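Local structure of putative flagellar protein FliS (Parabacteroides merdae ATCC 43184, 4YOK) at residues L136-T141 with K179-R184; N148-Q153 with T173-A178. The protein is of unknown function despite its flagellar name, and joins a prealbumin-like (transthyretin-clan) N-terminal domain to a C-terminal domain of the E-set clan. All blocks are in the same frame, centred on the assembly; numbering follows the deposited sequence.

Contact 1. Residues L136-T141 with K179-R184; sequences LLLSKT and KALYAR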
loop_
_atom_site.group_PDB
_atom_site.type_symbol
_atom_site.label_atom_id
_atom_site.label_comp_id
_atom_site.label_asym_id
_atom_site.label_seq_id
_atom_site.Cartn_x
_atom_site.Cartn_y
_atom_site.Cartn_z
ATOM N N LEU A 136 -12.087 -3.189 -7.472
ATOM C CA LEU A 136 -12.881 -3.834 -6.422
ATOM C C LEU A 136 -12.319 -5.229 -6.300
ATOM O O LEU A 136 -12.227 -5.928 -7.307
ATOM C CB LEU A 136 -14.378 -3.819 -6.775
ATOM C CG LEU A 136 -15.197 -2.677 -6.152
ATOM C CD1 LEU A 136 -14.653 -1.306 -6.510
ATOM C CD2 LEU A 136 -16.674 -2.817 -6.453
ATOM N N LEU A 137 -11.841 -5.600 -5.098
ATOM C CA LEU A 137 -11.163 -6.871 -4.879
ATOM C C LEU A 137 -11.737 -7.684 -3.750
ATOM O O LEU A 137 -12.154 -7.131 -2.722
ATOM C CB LEU A 137 -9.668 -6.600 -4.546
ATOM C CG LEU A 137 -8.889 -5.699 -5.506
ATOM C CD1 LEU A 137 -7.624 -5.133 -4.843
ATOM C CD2 LEU A 137 -8.564 -6.430 -6.801
ATOM N N LEU A 138 -11.713 -9.018 -3.918
ATOM C CA LEU A 138 -12.064 -9.972 -2.872
ATOM C C LEU A 138 -10.953 -11.008 -2.782
ATOM O O LEU A 138 -10.350 -11.360 -3.804
ATOM C CB LEU A 138 -13.419 -10.674 -3.087
ATOM C CG LEU A 138 -14.676 -9.786 -3.036
ATOM C CD1 LEU A 138 -15.883 -10.519 -3.638
ATOM C CD2 LEU A 138 -14.994 -9.347 -1.598
ATOM N N SER A 139 -10.678 -11.483 -1.570
ATOM C CA SER A 139 -9.673 -12.514 -1.353
ATOM C C SER A 139 -10.173 -13.519 -0.318
ATOM O O SER A 139 -10.952 -13.138 0.557
ATOM C CB SER A 139 -8.368 -11.867 -0.865
ATOM O OG SER A 139 -7.405 -12.868 -0.564
ATOM N N LYS A 140 -9.717 -14.787 -0.402
ATOM C CA LYS A 140 -9.961 -15.834 0.606
ATOM C C LYS A 140 -9.057 -15.649 1.837
ATOM O O LYS A 140 -9.214 -16.386 2.822
ATOM C CB LYS A 140 -9.616 -17.234 0.032
ATOM C CG LYS A 140 -10.597 -17.813 -0.953
ATOM C CD LYS A 140 -10.305 -19.293 -1.203
ATOM C CE LYS A 140 -9.094 -19.559 -2.069
ATOM N NZ LYS A 140 -9.146 -20.912 -2.686
ATOM N N THR A 141 -7.998 -14.830 1.698
ATOM C CA THR A 141 -6.989 -14.624 2.748
ATOM C C THR A 141 -6.893 -13.164 3.149
ATOM O O THR A 141 -7.445 -12.296 2.473
ATOM C CB THR A 141 -5.582 -15.142 2.309
ATOM O OG1 THR A 141 -4.949 -14.151 1.504
ATOM C CG2 THR A 141 -5.626 -16.493 1.583
ATOM N N LYS A 179 -14.193 -20.017 2.783
ATOM C CA LYS A 179 -14.536 -20.118 4.216
ATOM C C LYS A 179 -14.341 -18.773 4.906
ATOM O O LYS A 179 -14.963 -18.506 5.931
ATOM C CB LYS A 179 -13.738 -21.215 4.926
ATOM C CG LYS A 179 -14.117 -22.606 4.448
ATOM C CD LYS A 179 -13.441 -23.689 5.265
ATOM C CE LYS A 179 -13.503 -25.022 4.563
ATOM N NZ LYS A 179 -12.705 -26.058 5.275
ATOM N N ALA A 180 -13.482 -17.939 4.353
ATOM C CA ALA A 180 -13.232 -16.581 4.838
ATOM C C ALA A 180 -13.203 -15.681 3.638
ATOM O O ALA A 180 -12.754 -16.120 2.580
ATOM C CB ALA A 180 -11.916 -16.507 5.605
ATOM N N LEU A 181 -13.688 -14.440 3.777
ATOM C CA LEU A 181 -13.713 -13.525 2.643
ATOM C C LEU A 181 -13.294 -12.139 3.084
ATOM O O LEU A 181 -13.810 -11.609 4.079
ATOM C CB LEU A 181 -15.126 -13.502 2.003
ATOM C CG LEU A 181 -15.253 -12.856 0.621
ATOM C CD1 LEU A 181 -14.571 -13.720 -0.464
ATOM C CD2 LEU A 181 -16.730 -12.608 0.273
ATOM N N TYR A 182 -12.360 -11.553 2.338
ATOM C CA TYR A 182 -11.798 -10.228 2.637
ATOM C C TYR A 182 -11.975 -9.305 1.441
ATOM O O TYR A 182 -11.871 -9.761 0.305
ATOM C CB TYR A 182 -10.306 -10.361 2.987
ATOM C CG TYR A 182 -10.023 -11.188 4.221
ATOM C CD1 TYR A 182 -10.009 -12.579 4.166
ATOM C CD2 TYR A 182 -9.727 -10.579 5.441
ATOM C CE1 TYR A 182 -9.730 -13.346 5.295
ATOM C CE2 TYR A 182 -9.433 -11.340 6.577
ATOM C CZ TYR A 182 -9.425 -12.722 6.493
ATOM O OH TYR A 182 -9.125 -13.490 7.600
ATOM N N ALA A 183 -12.283 -8.028 1.684
ATOM C CA ALA A 183 -12.507 -7.065 0.611
ATOM C C ALA A 183 -11.506 -5.940 0.685
ATOM O O ALA A 183 -10.988 -5.624 1.766
ATOM C CB ALA A 183 -13.928 -6.507 0.680
ATOM N N ARG A 184 -11.268 -5.299 -0.462
ATOM C CA ARG A 184 -10.371 -4.147 -0.542
ATOM C C ARG A 184 -10.696 -3.348 -1.794
ATOM O O ARG A 184 -11.204 -3.902 -2.782
ATOM C CB ARG A 184 -8.881 -4.603 -0.565
ATOM C CG ARG A 184 -7.919 -3.581 0.036
ATOM C CD ARG A 184 -6.472 -4.081 -0.040
ATOM N NE ARG A 184 -5.555 -3.335 0.838
ATOM C CZ ARG A 184 -4.226 -3.386 0.760
ATOM N NH1 ARG A 184 -3.636 -4.145 -0.159
ATOM N NH2 ARG A 184 -3.475 -2.656 1.584
#
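Leu137 pairs with Arg184 and Ser139 with Tyr182 through two hydrogen bonds each, on neighbouring antiparallel strands whose axes over residues 136-139 and 182-184 run at 158° to one another. These are the inner strands, 131-139 and 182-189, of a four-stranded antiparallel sheet in the C-terminal, E-set-clan domain. The straightest of the four bonds, Tyr182 N to Ser139 O, is 2.8 Å long. Between the two couples, Leu138 and Ala183 form a non-hydrogen-bonded pair, and Leu138 CA comes within 3.2 Å of Tyr182 O in a CA-H...O contact. On the Leu138 face the side chains are apolar: Leu138 CD2 lies 3.8 Å from Ala183 CB and also meets Leu181 CD2, with Val111 and Met116 of the facing strands packing against this group. The other face carries Leu137, Ser139, Tyr182 and Arg184. Here Arg184 reaches away from Leu137, its guanidinium bonded to the carbonyls of Ser198, Ala144 and Leu25, the last in the N-terminal domain. At the end of strand 131-139, Ser139 OG accepts from Thr141 N at 3.1 Å, closing an ST turn, and also bonds to Phe143 O. With CG anti to its carbonyl carbon (chi1 -62°), Tyr182 extends alongside this turn, so that Thr141 C lies over one ring face and Ser139 O in plane at the edge, while Tyr182 CD1 approaches Thr141 O to 3.1 Å.

Contact 2. Residues N148-Q153 with T173-A178; sequences NNLYRQ and TEIVKA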
loop_
_atom_site.group_PDB
_atom_site.type_symbol
_atom_site.label_atom_id
_atom_site.label_comp_id
_atom_site.label_asym_id
_atom_site.label_seq_id
_atom_site.Cartn_x
_atom_site.Cartn_y
_atom_site.Cartn_z
ATOM N N ASN A 148 -3.003 -10.473 -6.030
ATOM C CA ASN A 148 -3.432 -11.470 -5.061
ATOM C C ASN A 148 -4.868 -11.290 -4.711
ATOM O O ASN A 148 -5.195 -10.509 -3.838
ATOM C CB ASN A 148 -2.569 -11.402 -3.801
ATOM C CG ASN A 148 -1.139 -11.722 -4.072
ATOM O OD1 ASN A 148 -0.353 -10.852 -4.476
ATOM N ND2 ASN A 148 -0.798 -12.994 -3.934
ATOM N N ASN A 149 -5.734 -12.033 -5.375
ATOM C CA ASN A 149 -7.155 -11.948 -5.119
ATOM C C ASN A 149 -7.875 -13.136 -5.744
ATOM O O ASN A 149 -7.322 -13.808 -6.616
ATOM C CB ASN A 149 -7.698 -10.614 -5.700
ATOM C CG ASN A 149 -7.528 -10.501 -7.201
ATOM O OD1 ASN A 149 -8.230 -11.178 -7.949
ATOM N ND2 ASN A 149 -6.608 -9.650 -7.681
ATOM N N LEU A 150 -9.124 -13.337 -5.334
ATOM C CA LEU A 150 -10.040 -14.348 -5.840
ATOM C C LEU A 150 -10.987 -13.734 -6.881
ATOM O O LEU A 150 -11.561 -14.441 -7.720
ATOM C CB LEU A 150 -10.832 -14.864 -4.622
ATOM C CG LEU A 150 -11.549 -16.166 -4.775
ATOM C CD1 LEU A 150 -10.573 -17.320 -4.730
ATOM C CD2 LEU A 150 -12.558 -16.333 -3.655
ATOM N N TYR A 151 -11.195 -12.410 -6.794
ATOM C CA TYR A 151 -12.084 -11.665 -7.684
ATOM C C TYR A 151 -11.567 -10.248 -7.814
ATOM O O TYR A 151 -11.177 -9.644 -6.807
ATOM C CB TYR A 151 -13.535 -11.640 -7.131
ATOM C CG TYR A 151 -14.478 -10.788 -7.954
ATOM C CD1 TYR A 151 -15.173 -11.329 -9.035
ATOM C CD2 TYR A 151 -14.674 -9.438 -7.660
ATOM C CE1 TYR A 151 -16.019 -10.547 -9.818
ATOM C CE2 TYR A 151 -15.535 -8.644 -8.430
ATOM C CZ TYR A 151 -16.190 -9.202 -9.519
ATOM O OH TYR A 151 -17.041 -8.453 -10.300
ATOM N N ARG A 152 -11.596 -9.719 -9.050
ATOM C CA ARG A 152 -11.166 -8.362 -9.338
ATOM C C ARG A 152 -12.053 -7.809 -10.424
ATOM O O ARG A 152 -12.274 -8.492 -11.431
ATOM C CB ARG A 152 -9.673 -8.334 -9.784
ATOM C CG ARG A 152 -9.216 -6.942 -10.276
ATOM C CD ARG A 152 -7.715 -6.918 -10.588
ATOM N NE ARG A 152 -7.376 -5.790 -11.457
ATOM C CZ ARG A 152 -6.176 -5.605 -12.007
ATOM N NH1 ARG A 152 -5.177 -6.436 -11.734
ATOM N NH2 ARG A 152 -5.969 -4.592 -12.839
ATOM N N GLN A 153 -12.542 -6.580 -10.231
ATOM C CA GLN A 153 -13.301 -5.869 -11.268
ATOM C C GLN A 153 -12.766 -4.453 -11.342
ATOM O O GLN A 153 -12.772 -3.751 -10.326
ATOM C CB GLN A 153 -14.820 -5.880 -10.998
ATOM C CG GLN A 153 -15.634 -5.118 -12.094
ATOM C CD GLN A 153 -15.558 -5.797 -13.445
ATOM O OE1 GLN A 153 -15.660 -7.020 -13.559
ATOM N NE2 GLN A 153 -15.263 -5.037 -14.477
ATOM N N THR A 173 -18.199 -19.260 -8.282
ATOM C CA THR A 173 -18.195 -20.396 -7.355
ATOM C C THR A 173 -17.127 -20.297 -6.290
ATOM O O THR A 173 -17.348 -20.802 -5.193
ATOM C CB THR A 173 -18.049 -21.738 -8.113
ATOM O OG1 THR A 173 -16.865 -21.717 -8.919
ATOM C CG2 THR A 173 -19.265 -22.064 -8.963
ATOM N N GLU A 174 -15.975 -19.664 -6.593
ATOM C CA GLU A 174 -14.876 -19.514 -5.627
ATOM C C GLU A 174 -15.294 -18.643 -4.435
ATOM O O GLU A 174 -14.955 -18.972 -3.302
ATOM C CB GLU A 174 -13.625 -18.926 -6.313
ATOM C CG GLU A 174 -12.905 -19.935 -7.203
ATOM C CD GLU A 174 -12.522 -21.242 -6.528
ATOM O OE1 GLU A 174 -11.741 -21.203 -5.549
ATOM O OE2 GLU A 174 -13.021 -22.303 -6.967
ATOM N N ILE A 175 -16.069 -17.560 -4.687
ATOM C CA ILE A 175 -16.568 -16.672 -3.616
ATOM C C ILE A 175 -17.542 -17.474 -2.688
ATOM O O ILE A 175 -17.398 -17.437 -1.468
ATOM C CB ILE A 175 -17.246 -15.388 -4.220
ATOM C CG1 ILE A 175 -16.161 -14.460 -4.857
ATOM C CG2 ILE A 175 -18.050 -14.621 -3.122
ATOM C CD1 ILE A 175 -16.665 -13.424 -5.832
ATOM N N VAL A 176 -18.492 -18.213 -3.286
ATOM C CA VAL A 176 -19.496 -19.013 -2.575
ATOM C C VAL A 176 -18.787 -20.087 -1.697
ATOM O O VAL A 176 -19.173 -20.294 -0.546
ATOM C CB VAL A 176 -20.513 -19.639 -3.564
ATOM C CG1 VAL A 176 -21.555 -20.499 -2.834
ATOM C CG2 VAL A 176 -21.209 -18.559 -4.393
ATOM N N LYS A 177 -17.708 -20.701 -2.227
ATOM C CA LYS A 177 -16.918 -21.755 -1.554
ATOM C C LYS A 177 -15.991 -21.249 -0.445
ATOM O O LYS A 177 -15.574 -22.041 0.400
ATOM C CB LYS A 177 -16.031 -22.462 -2.591
ATOM C CG LYS A 177 -16.705 -23.583 -3.374
ATOM C CD LYS A 177 -15.984 -23.891 -4.705
ATOM C CE LYS A 177 -14.538 -24.327 -4.556
ATOM N NZ LYS A 177 -13.974 -24.819 -5.840
ATOM N N ALA A 178 -15.578 -19.984 -0.517
ATOM C CA ALA A 178 -14.611 -19.389 0.414
ATOM C C ALA A 178 -15.060 -19.501 1.891
ATOM O O ALA A 178 -16.168 -19.106 2.207
ATOM C CB ALA A 178 -14.384 -17.931 0.040
#
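The Tyr151 ring meets Ile175 obliquely: the methyl CD1 of Ile175 is 4.0 Å from Tyr151 CG and is closer still to Tyr151 CB, at 3.8 Å, so the root of the aromatic side chain makes the contact and the hydroxyl end leads away from the helix. Leu150 and Tyr151 together face Leu138 in a classic beta bulge at the start of edge strand 151-155, and the short helix 173-177 packs against this bulge without any hydrogen bond between the two segments. Further around Tyr151 come Ala167, Ile169 and Asn172. The other flat group, the Glu174 carboxylate, forms a salt bridge within its own helix, Lys177 NZ to Glu174 OE2 at 2.9 Å, on the syn side and 23° out of the carboxylate plane; OE1 lies near Leu150 CD1 and has a long, weak ion pair with Lys140. Leu150 carries most of the packing. Its CG stands anti to the backbone N (chi1 -163°), which directs the forked end at the helix, where the side chains of Leu150 and Glu174 cross at about a right angle. The two branches divide the work: CD1 lies against Glu174 CB, 3.8 Å away, while CD2 reaches the backbone and Ile175 CG1. Ile175 in turn touches Leu138, and its backbone N is bonded to Asn172 OD1 just before the helix. At the helix's C-terminal end, Ala178 CB approaches Leu150 CD2 to 4.4 Å, and that same Leu150 CD2 comes within 3.6 Å of Glu174 O.

How the contacts relate
Both contacts reach the same antiparallel sheet of the C-terminal domain: contact 1 includes strand 131-139, and contact 2 its neighbour, edge strand 151-155. Contact 1 joins the two inner strands and is mostly buried; contact 2 is partly buried at the sheet margin, where the short helix covers the beginning of the edge strand. Leu138 connects them: Leu138 O is probably bonded to Leu150 N at 2.8 Å, while its side chain serves contact 1 and also touches Ile175. Backbone hydrogen bonds dominate contact 1, one face apolar and the other mixed, whereas contact 2 is side-chain packing. A short loop, 178-181, links helix 173-177 to strand 182-189, and the contact centres lie about 7 Å apart.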